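Side-chain contacts in alpha-L-arabinosidase (Xanthomonas axonopodis pv. citri, PDB 6D25), which probably hydrolyses alpha-L-arabinofuranosyl side groups from arabinoxylans, coping with internally di-substituted units, as a trimeric family GH51 arabinofuranosidase: residues A84-A88 with I89-N93; M389-P393 with T394-F398; K227-S231 with Q232-K236. All blocks are in the same frame, centred on the assembly; numbering follows the deposited sequence.

Interaction 1 (A84-A88 with I89-N93); sequences AALKA and IAVPN
The flat groups here are two peptide carbonyls, those of L86 and K87, and each is met from above its plane by an amide of the following loop. I89 N bonds to L86 O at 3.2 Å, and A90 N reaches K87 O at 3.0 Å. Both bonds span three residues instead of the four of an alpha-helix, a 3-10 spacing near the C-terminal end of helix 80-88. Two branches crowd round the same L86 oxygen: I89 CG1 at 3.4 Å and V91 CG2 at 3.5 Å. I89 can do this because CG1 lies between its own backbone N and carbonyl carbon (chi1 58°), which folds the branch back toward the helix end. V91 arrives after A90 has taken a left-handed backbone conformation (phi 52°) that bends the chain away from the helix direction. Its CG2 then rests alongside L86, 4.0 Å from L86 CB and equally far from L86 CD2. The leucine and isoleucine are buried: L86 packs on F142 and L146 of helix 136-146, and I89 on F398 and A399 of helix 393-400. The carbonyl oxygen A88 O bonds to K402 NZ, and V91 O to T148 OG1. A helix whose C-terminal end takes up 3-10 bonds and then bends off through a left-handed residue into strand 93-96 serves here as a helix-to-strand connection of a (beta/alpha)8 barrel, leading into the second strand of the parallel sheet.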
ATOM      1  N   ALA A  84     -17.488  17.573 -33.929  1.00 17.96           N
ATOM      2  CA  ALA A  84     -17.696  17.206 -35.312  1.00 18.13           C
ATOM      3  C   ALA A  84     -16.392  16.648 -35.914  1.00 18.37           C
ATOM      4  O   ALA A  84     -16.388  15.642 -36.665  1.00 18.98           O
ATOM      5  CB  ALA A  84     -18.226  18.393 -36.062  1.00 18.71           C
ATOM      6  N   ALA A  85     -15.277  17.289 -35.600  1.00 17.89           N
ATOM      7  CA  ALA A  85     -14.001  16.878 -36.174  1.00 18.33           C
ATOM      8  C   ALA A  85     -13.598  15.472 -35.689  1.00 18.44           C
ATOM      9  O   ALA A  85     -13.080  14.656 -36.451  1.00 18.40           O
ATOM     10  CB  ALA A  85     -12.959  17.907 -35.855  1.00 18.26           C
ATOM     11  N   LEU A  86     -13.830  15.174 -34.423  1.00 18.66           N
ATOM     12  CA  LEU A  86     -13.449  13.872 -33.901  1.00 18.29           C
ATOM     13  C   LEU A  86     -14.404  12.788 -34.424  1.00 18.79           C
ATOM     14  O   LEU A  86     -13.969  11.667 -34.739  1.00 17.34           O
ATOM     15  CB  LEU A  86     -13.436  13.905 -32.370  1.00 18.25           C
ATOM     16  CG  LEU A  86     -12.360  14.819 -31.767  1.00 18.15           C
ATOM     17  CD1 LEU A  86     -12.535  14.895 -30.271  1.00 17.79           C
ATOM     18  CD2 LEU A  86     -10.954  14.316 -32.117  1.00 18.23           C
ATOM     19  N   LYS A  87     -15.690  13.107 -34.539  1.00 19.67           N
ATOM     20  CA  LYS A  87     -16.620  12.141 -35.148  1.00 21.88           C
ATOM     21  C   LYS A  87     -16.173  11.808 -36.580  1.00 21.16           C
ATOM     22  O   LYS A  87     -16.299  10.656 -36.996  1.00 20.52           O
ATOM     23  CB  LYS A  87     -18.052  12.683 -35.158  1.00 24.41           C
ATOM     24  CG  LYS A  87     -18.701  12.645 -33.791  1.00 27.92           C
ATOM     25  CD  LYS A  87     -20.112  13.174 -33.778  1.00 32.33           C
ATOM     26  CE  LYS A  87     -21.071  12.147 -34.343  1.00 36.24           C
ATOM     27  NZ  LYS A  87     -22.456  12.604 -34.145  1.00 42.32           N
ATOM     28  N   ALA A  88     -15.673  12.798 -37.312  1.00 20.23           N
ATOM     29  CA  ALA A  88     -15.353  12.583 -38.726  1.00 21.01           C
ATOM     30  C   ALA A  88     -14.158  11.623 -38.879  1.00 20.20           C
ATOM     31  O   ALA A  88     -14.028  11.035 -39.945  1.00 20.26           O
ATOM     32  CB  ALA A  88     -15.067  13.903 -39.426  1.00 21.12           C
ATOM     33  N   ILE A  89     -13.317  11.438 -37.868  1.00 18.96           N
ATOM     34  CA  ILE A  89     -12.217  10.443 -38.000  1.00 19.18           C
ATOM     35  C   ILE A  89     -12.547   9.146 -37.238  1.00 19.66           C
ATOM     36  O   ILE A  89     -11.672   8.252 -37.139  1.00 20.00           O
ATOM     37  CB  ILE A  89     -10.855  11.032 -37.593  1.00 18.80           C
ATOM     38  CG1 ILE A  89     -10.835  11.560 -36.170  1.00 17.66           C
ATOM     39  CG2 ILE A  89     -10.415  12.077 -38.583  1.00 19.51           C
ATOM     40  CD1 ILE A  89      -9.439  11.814 -35.615  1.00 17.79           C
ATOM     41  N   ALA A  90     -13.779   9.018 -36.743  1.00 19.10           N
ATOM     42  CA  ALA A  90     -14.273   7.801 -36.070  1.00 20.27           C
ATOM     43  C   ALA A  90     -13.309   7.362 -34.945  1.00 19.93           C
ATOM     44  O   ALA A  90     -12.778   6.257 -34.927  1.00 20.59           O
ATOM     45  CB  ALA A  90     -14.509   6.687 -37.087  1.00 21.16           C
ATOM     46  N   VAL A  91     -13.089   8.242 -33.992  1.00 18.35           N
ATOM     47  CA  VAL A  91     -12.261   7.929 -32.838  1.00 17.10           C
ATOM     48  C   VAL A  91     -12.765   6.623 -32.212  1.00 16.67           C
ATOM     49  O   VAL A  91     -13.921   6.530 -31.856  1.00 16.73           O
ATOM     50  CB  VAL A  91     -12.254   9.081 -31.827  1.00 17.40           C
ATOM     51  CG1 VAL A  91     -11.517   8.673 -30.565  1.00 16.89           C
ATOM     52  CG2 VAL A  91     -11.662  10.360 -32.404  1.00 18.11           C
ATOM     53  N   PRO A  92     -11.874   5.646 -31.997  1.00 15.36           N
ATOM     54  CA  PRO A  92     -12.317   4.334 -31.484  1.00 15.62           C
ATOM     55  C   PRO A  92     -12.391   4.251 -29.951  1.00 15.65           C
ATOM     56  O   PRO A  92     -13.259   3.563 -29.374  1.00 16.66           O
ATOM     57  CB  PRO A  92     -11.235   3.366 -31.995  1.00 15.53           C
ATOM     58  CG  PRO A  92      -9.979   4.218 -32.003  1.00 15.01           C
ATOM     59  CD  PRO A  92     -10.489   5.581 -32.464  1.00 15.34           C
ATOM     60  N   ASN A  93     -11.478   4.945 -29.282  1.00 15.71           N
ATOM     61  CA  ASN A  93     -11.472   5.052 -27.798  1.00 15.12           C
ATOM     62  C   ASN A  93     -10.695   6.307 -27.419  1.00 14.82           C
ATOM     63  O   ASN A  93      -9.862   6.793 -28.216  1.00 14.27           O
ATOM     64  CB  ASN A  93     -10.915   3.803 -27.121  1.00 14.95           C
ATOM     65  CG  ASN A  93      -9.408   3.733 -27.100  1.00 15.82           C
ATOM     66  OD1 ASN A  93      -8.750   4.447 -26.314  1.00 15.77           O
ATOM     67  ND2 ASN A  93      -8.846   2.832 -27.892  1.00 14.97           N
TER

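Interaction 2 (M389-P393 with T394-F398); sequences MVLTP and TYHVF
Y395 N donates to T392 OG1 over 3.2 Å in a nearly straight bond (166°), a side-chain N-cap that starts helix 393-400 directly after the hairpin strand 388-391. The chi1 of T392, 67°, swings OG1 over the amides of the first turn; the same oxygen is also bonded to A380 O. Further along, V397 N bonds to P393 O at 3.2 Å, and H396 N makes a weak bond to T392 O. P393 fills the first helical position, where no amide hydrogen is needed. A water lies in the plane of the H396 ring at its edge, 2.6 Å from H396 NE2, and reaches weakly back to L391 O, which N482 ND2 also holds. T394 OG1 is hydrogen-bonded to N344 OD1 and Q379 NE2. The apolar part is L391 against the phenol of Y395, whose OH is directed to A85 O of helix 80-88. L391 CD1 lies over the same side of the ring as L391 CD2, 3.8 Å from Y395 CE1, while L391 CD2 makes a CH-pi contact over the face, 3.8 Å from the ring centroid and only 5° off the normal.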
ATOM      1  N   MET A 389     -10.323  27.148 -34.185  1.00 24.09           N
ATOM      2  CA  MET A 389      -9.954  25.747 -34.206  1.00 23.13           C
ATOM      3  C   MET A 389      -9.175  25.450 -35.483  1.00 22.25           C
ATOM      4  O   MET A 389      -9.561  25.917 -36.527  1.00 20.60           O
ATOM      5  CB  MET A 389     -11.192  24.845 -34.154  1.00 24.98           C
ATOM      6  CG  MET A 389     -10.847  23.380 -33.922  1.00 26.27           C
ATOM      7  SD  MET A 389     -12.170  22.185 -34.312  1.00 30.80           S
ATOM      8  CE  MET A 389     -12.089  22.295 -36.098  1.00 32.68           C
ATOM      9  N   VAL A 390      -8.137  24.638 -35.402  1.00 21.26           N
ATOM     10  CA  VAL A 390      -7.429  24.187 -36.596  1.00 21.86           C
ATOM     11  C   VAL A 390      -7.130  22.688 -36.491  1.00 20.21           C
ATOM     12  O   VAL A 390      -6.856  22.157 -35.416  1.00 18.75           O
ATOM     13  CB  VAL A 390      -6.154  25.021 -36.831  1.00 24.66           C
ATOM     14  CG1 VAL A 390      -5.115  24.837 -35.757  1.00 25.70           C
ATOM     15  CG2 VAL A 390      -5.516  24.711 -38.168  1.00 26.49           C
ATOM     16  N   LEU A 391      -7.256  22.003 -37.609  1.00 19.09           N
ATOM     17  CA  LEU A 391      -6.938  20.599 -37.754  1.00 18.17           C
ATOM     18  C   LEU A 391      -5.456  20.470 -38.130  1.00 17.80           C
ATOM     19  O   LEU A 391      -4.990  21.147 -39.019  1.00 17.65           O
ATOM     20  CB  LEU A 391      -7.798  19.991 -38.864  1.00 18.92           C
ATOM     21  CG  LEU A 391      -9.310  20.121 -38.683  1.00 19.84           C
ATOM     22  CD1 LEU A 391     -10.068  19.523 -39.845  1.00 20.89           C
ATOM     23  CD2 LEU A 391      -9.742  19.375 -37.444  1.00 20.13           C
ATOM     24  N   THR A 392      -4.746  19.588 -37.458  1.00 16.34           N
ATOM     25  CA  THR A 392      -3.293  19.464 -37.672  1.00 15.86           C
ATOM     26  C   THR A 392      -3.001  18.478 -38.815  1.00 15.62           C
ATOM     27  O   THR A 392      -3.833  17.670 -39.204  1.00 15.24           O
ATOM     28  CB  THR A 392      -2.599  18.996 -36.393  1.00 15.18           C
ATOM     29  OG1 THR A 392      -3.013  17.650 -36.128  1.00 14.77           O
ATOM     30  CG2 THR A 392      -2.890  19.919 -35.222  1.00 14.96           C
ATOM     31  N   PRO A 393      -1.768  18.499 -39.313  1.00 15.60           N
ATOM     32  CA  PRO A 393      -1.332  17.488 -40.247  1.00 15.55           C
ATOM     33  C   PRO A 393      -1.540  16.069 -39.711  1.00 15.45           C
ATOM     34  O   PRO A 393      -1.897  15.174 -40.473  1.00 15.98           O
ATOM     35  CB  PRO A 393       0.152  17.795 -40.499  1.00 15.48           C
ATOM     36  CG  PRO A 393       0.212  19.264 -40.301  1.00 15.97           C
ATOM     37  CD  PRO A 393      -0.714  19.506 -39.117  1.00 15.70           C
ATOM     38  N   THR A 394      -1.352  15.874 -38.417  1.00 14.97           N
ATOM     39  CA  THR A 394      -1.503  14.562 -37.810  1.00 14.49           C
ATOM     40  C   THR A 394      -2.961  14.109 -37.904  1.00 14.48           C
ATOM     41  O   THR A 394      -3.215  12.951 -38.204  1.00 14.10           O
ATOM     42  CB  THR A 394      -1.018  14.578 -36.352  1.00 14.47           C
ATOM     43  OG1 THR A 394       0.361  14.901 -36.341  1.00 14.37           O
ATOM     44  CG2 THR A 394      -1.253  13.261 -35.637  1.00 14.50           C
ATOM     45  N   TYR A 395      -3.916  14.992 -37.654  1.00 14.45           N
ATOM     46  CA  TYR A 395      -5.343  14.701 -37.830  1.00 14.55           C
ATOM     47  C   TYR A 395      -5.607  14.093 -39.199  1.00 14.90           C
ATOM     48  O   TYR A 395      -6.351  13.102 -39.326  1.00 14.48           O
ATOM     49  CB  TYR A 395      -6.176  15.971 -37.667  1.00 14.70           C
ATOM     50  CG  TYR A 395      -7.650  15.820 -37.930  1.00 15.05           C
ATOM     51  CD1 TYR A 395      -8.195  15.946 -39.194  1.00 15.57           C
ATOM     52  CD2 TYR A 395      -8.527  15.551 -36.890  1.00 15.38           C
ATOM     53  CE1 TYR A 395      -9.553  15.793 -39.429  1.00 16.22           C
ATOM     54  CE2 TYR A 395      -9.891  15.427 -37.103  1.00 15.55           C
ATOM     55  CZ  TYR A 395     -10.415  15.560 -38.377  1.00 16.36           C
ATOM     56  OH  TYR A 395     -11.774  15.431 -38.556  1.00 16.75           O
ATOM     57  N   HIS A 396      -5.030  14.718 -40.224  1.00 15.09           N
ATOM     58  CA  HIS A 396      -5.264  14.288 -41.601  1.00 15.40           C
ATOM     59  C   HIS A 396      -4.695  12.889 -41.820  1.00 15.30           C
ATOM     60  O   HIS A 396      -5.244  12.141 -42.635  1.00 15.26           O
ATOM     61  CB  HIS A 396      -4.677  15.290 -42.587  1.00 16.05           C
ATOM     62  CG  HIS A 396      -5.349  16.618 -42.517  1.00 16.64           C
ATOM     63  ND1 HIS A 396      -6.729  16.764 -42.592  1.00 17.60           N
ATOM     64  CD2 HIS A 396      -4.851  17.871 -42.373  1.00 17.00           C
ATOM     65  CE1 HIS A 396      -7.037  18.046 -42.559  1.00 17.39           C
ATOM     66  NE2 HIS A 396      -5.908  18.733 -42.361  1.00 17.19           N
ATOM     67  N   VAL A 397      -3.638  12.508 -41.113  1.00 14.76           N
ATOM     68  CA  VAL A 397      -3.134  11.137 -41.263  1.00 14.56           C
ATOM     69  C   VAL A 397      -4.111  10.133 -40.612  1.00 14.96           C
ATOM     70  O   VAL A 397      -4.394   9.065 -41.199  1.00 15.20           O
ATOM     71  CB  VAL A 397      -1.713  10.985 -40.714  1.00 14.44           C
ATOM     72  CG1 VAL A 397      -1.202   9.567 -40.970  1.00 14.70           C
ATOM     73  CG2 VAL A 397      -0.757  11.989 -41.335  1.00 14.62           C
ATOM     74  N   PHE A 398      -4.661  10.459 -39.454  1.00 14.77           N
ATOM     75  CA  PHE A 398      -5.740   9.624 -38.864  1.00 15.56           C
ATOM     76  C   PHE A 398      -6.898   9.482 -39.859  1.00 16.15           C
ATOM     77  O   PHE A 398      -7.419   8.363 -40.027  1.00 15.42           O
ATOM     78  CB  PHE A 398      -6.226  10.192 -37.527  1.00 15.60           C
ATOM     79  CG  PHE A 398      -5.338   9.834 -36.359  1.00 15.86           C
ATOM     80  CD1 PHE A 398      -4.085  10.392 -36.204  1.00 15.90           C
ATOM     81  CD2 PHE A 398      -5.756   8.896 -35.418  1.00 15.61           C
ATOM     82  CE1 PHE A 398      -3.278  10.041 -35.136  1.00 16.53           C
ATOM     83  CE2 PHE A 398      -4.948   8.544 -34.351  1.00 15.43           C
ATOM     84  CZ  PHE A 398      -3.724   9.109 -34.206  1.00 15.96           C
TER
HETATM   85  O   HOH W   1      -6.118  21.304 -42.308  1.00 28.60           O

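Interaction 3 (K227-S231 with Q232-K236)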
ATOM      1  N   LYS A 227     -13.902  -5.286 -10.625  1.00 24.45           N
ATOM      2  CA  LYS A 227     -14.691  -6.448 -11.009  1.00 26.38           C
ATOM      3  C   LYS A 227     -15.729  -6.041 -12.061  1.00 25.76           C
ATOM      4  O   LYS A 227     -16.269  -4.923 -12.038  1.00 26.41           O
ATOM      5  CB  LYS A 227     -15.349  -7.009  -9.745  1.00 29.21           C
ATOM      6  CG  LYS A 227     -14.367  -7.737  -8.823  1.00 30.68           C
ATOM      7  CD  LYS A 227     -15.040  -8.481  -7.720  1.00 34.15           C
ATOM      8  CE  LYS A 227     -14.120  -9.423  -6.963  1.00 34.98           C
ATOM      9  NZ  LYS A 227     -13.063  -8.669  -6.259  1.00 35.74           N
ATOM     10  N   SER A 228     -15.935  -6.927 -13.010  1.00 25.82           N
ATOM     11  CA  SER A 228     -16.949  -6.771 -14.046  1.00 26.65           C
ATOM     12  C   SER A 228     -18.311  -7.168 -13.481  1.00 27.69           C
ATOM     13  O   SER A 228     -18.447  -8.228 -12.869  1.00 26.66           O
ATOM     14  CB  SER A 228     -16.623  -7.635 -15.205  1.00 27.79           C
ATOM     15  OG  SER A 228     -15.446  -7.192 -15.843  1.00 26.61           O
ATOM     16  N   PRO A 229     -19.328  -6.348 -13.677  1.00 26.88           N
ATOM     17  CA  PRO A 229     -20.648  -6.911 -13.350  1.00 26.98           C
ATOM     18  C   PRO A 229     -21.037  -7.968 -14.402  1.00 27.17           C
ATOM     19  O   PRO A 229     -20.341  -8.148 -15.415  1.00 27.07           O
ATOM     20  CB  PRO A 229     -21.547  -5.678 -13.389  1.00 26.58           C
ATOM     21  CG  PRO A 229     -20.921  -4.848 -14.506  1.00 26.16           C
ATOM     22  CD  PRO A 229     -19.426  -5.081 -14.405  1.00 25.62           C
ATOM     23  N   ALA A 230     -22.157  -8.654 -14.193  1.00 28.07           N
ATOM     24  CA  ALA A 230     -22.627  -9.695 -15.132  1.00 28.26           C
ATOM     25  C   ALA A 230     -22.943  -9.091 -16.505  1.00 27.46           C
ATOM     26  O   ALA A 230     -22.855  -9.761 -17.512  1.00 28.02           O
ATOM     27  CB  ALA A 230     -23.843 -10.394 -14.569  1.00 30.21           C
ATOM     28  N   SER A 231     -23.224  -7.792 -16.537  1.00 26.58           N
ATOM     29  CA  SER A 231     -23.779  -7.096 -17.692  1.00 27.01           C
ATOM     30  C   SER A 231     -22.725  -6.614 -18.692  1.00 24.77           C
ATOM     31  O   SER A 231     -23.080  -6.226 -19.771  1.00 25.53           O
ATOM     32  CB  SER A 231     -24.639  -5.923 -17.202  1.00 28.44           C
ATOM     33  OG  SER A 231     -24.040  -5.274 -16.101  1.00 26.56           O
ATOM     34  N   GLN A 232     -21.440  -6.579 -18.355  1.00 22.77           N
ATOM     35  CA  GLN A 232     -20.407  -6.123 -19.289  1.00 21.66           C
ATOM     36  C   GLN A 232     -19.029  -6.567 -18.773  1.00 21.87           C
ATOM     37  O   GLN A 232     -18.835  -6.763 -17.570  1.00 22.87           O
ATOM     38  CB  GLN A 232     -20.403  -4.599 -19.467  1.00 20.27           C
ATOM     39  CG  GLN A 232     -20.083  -3.808 -18.208  1.00 18.74           C
ATOM     40  CD  GLN A 232     -19.994  -2.325 -18.471  1.00 18.79           C
ATOM     41  OE1 GLN A 232     -18.973  -1.858 -19.033  1.00 18.38           O
ATOM     42  NE2 GLN A 232     -21.062  -1.595 -18.091  1.00 17.61           N
ATOM     43  N   LYS A 233     -18.107  -6.669 -19.691  1.00 21.87           N
ATOM     44  CA  LYS A 233     -16.720  -7.061 -19.370  1.00 22.91           C
ATOM     45  C   LYS A 233     -15.810  -5.824 -19.380  1.00 20.98           C
ATOM     46  O   LYS A 233     -15.733  -5.098 -20.381  1.00 21.11           O
ATOM     47  CB  LYS A 233     -16.285  -8.103 -20.399  1.00 24.88           C
ATOM     48  CG  LYS A 233     -14.819  -8.471 -20.340  1.00 28.58           C
ATOM     49  CD  LYS A 233     -14.422  -9.287 -19.145  1.00 30.43           C
ATOM     50  CE  LYS A 233     -13.216 -10.166 -19.472  1.00 32.57           C
ATOM     51  NZ  LYS A 233     -12.537 -10.582 -18.237  1.00 33.13           N
ATOM     52  N   ILE A 234     -15.135  -5.596 -18.263  1.00 19.33           N
ATOM     53  CA  ILE A 234     -14.115  -4.535 -18.114  1.00 18.80           C
ATOM     54  C   ILE A 234     -12.728  -5.173 -18.310  1.00 18.84           C
ATOM     55  O   ILE A 234     -12.278  -5.938 -17.465  1.00 18.97           O
ATOM     56  CB  ILE A 234     -14.224  -3.855 -16.748  1.00 18.31           C
ATOM     57  CG1 ILE A 234     -15.645  -3.333 -16.500  1.00 19.74           C
ATOM     58  CG2 ILE A 234     -13.200  -2.727 -16.628  1.00 18.66           C
ATOM     59  CD1 ILE A 234     -15.873  -2.747 -15.115  1.00 19.86           C
ATOM     60  N   LEU A 235     -12.054  -4.837 -19.403  1.00 18.67           N
ATOM     61  CA  LEU A 235     -10.713  -5.361 -19.657  1.00 18.87           C
ATOM     62  C   LEU A 235      -9.700  -4.559 -18.857  1.00 18.57           C
ATOM     63  O   LEU A 235      -9.815  -3.336 -18.765  1.00 20.28           O
ATOM     64  CB  LEU A 235     -10.430  -5.284 -21.171  1.00 19.56           C
ATOM     65  CG  LEU A 235     -11.343  -6.135 -22.057  1.00 20.16           C
ATOM     66  CD1 LEU A 235     -11.081  -5.807 -23.504  1.00 21.30           C
ATOM     67  CD2 LEU A 235     -11.172  -7.621 -21.810  1.00 20.97           C
ATOM     68  N   LYS A 236      -8.689  -5.232 -18.340  1.00 18.17           N
ATOM     69  CA  LYS A 236      -7.714  -4.577 -17.462  1.00 18.22           C
ATOM     70  C   LYS A 236      -6.360  -4.461 -18.155  1.00 17.68           C
ATOM     71  O   LYS A 236      -5.821  -5.466 -18.625  1.00 17.80           O
ATOM     72  CB  LYS A 236      -7.565  -5.384 -16.174  1.00 19.97           C
ATOM     73  CG  LYS A 236      -8.840  -5.434 -15.325  1.00 22.40           C
ATOM     74  CD  LYS A 236      -8.844  -6.620 -14.404  1.00 24.22           C
ATOM     75  CE  LYS A 236     -10.013  -6.603 -13.459  1.00 26.87           C
ATOM     76  NZ  LYS A 236      -9.952  -7.764 -12.538  1.00 27.27           N
TER
HETATM   77  O   HOH W   2     -23.441  -2.695 -16.804  1.00 18.15           O
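A type I beta turn from P229 to Q232 reverses the chain, and S228, one residue before the turn, and I234, two after it, join the arms. I234 N gives its hydrogen to S228 OG at 2.9 Å in an almost linear bond (171°), so a serine hydroxyl ties the two arms. With OG beside its own backbone N (chi1 -67°), S228 points the oxygen across at the opposite arm, and its CB lies 3.4 Å from Q232 O. Across the ends of the turn the side chains of P229 and Q232 meet at an angle, P229 CG against Q232 CG at 3.9 Å. A chi1 of 63° brings Q232 CG toward the proline, after which the chain runs out extended. The loop carries the path from helix 212-224 into strand 235-238, the fifth strand of the parallel (beta/alpha)8 barrel sheet. The amide of Q232 is gripped at both ends: OE1 accepts from V194 N and NE2 donates to W192 O, tying the turn to the segment that precedes the neighbouring strand 196-199. A second acceptor for Q232 NE2 is a water at 2.9 Å, which also lies 2.7 Å from S231 OG and so bridges two successive residues of the turn. Buried I234 turns inward and lays its CD1 3.8 Å from K227 O and 4.3 Å from P229 CD, with T172 of helix 161-172 and F197 of strand 196-199 packed against it. K227 itself leans away from the turn: its NZ bonds to T224 O and forms a salt bridge with E104 of the second subunit of the trimer.

Overall arrangement
Along the chain the order is interaction 1, interaction 3, interaction 2. Interactions 1 and 3 are both connections from a helix into a strand of the eight-stranded parallel sheet, entering its second and fifth strands; their centres lie about 25 Å apart and they do not touch. Interaction 2 comes after the last barrel strand, 366-371. Although distant in sequence, interactions 1 and 2 have centres about 12 Å apart and meet directly: Y395 OH lies 2.6 Å from A85 O, a probable hydrogen bond, and I89 CG2 packs at 3.5 Å on Y395 CZ. They thus join helix 80-88 of the barrel to helix 393-400. Interaction 3, its centre about 34 Å from that of interaction 2, touches a second subunit through K227.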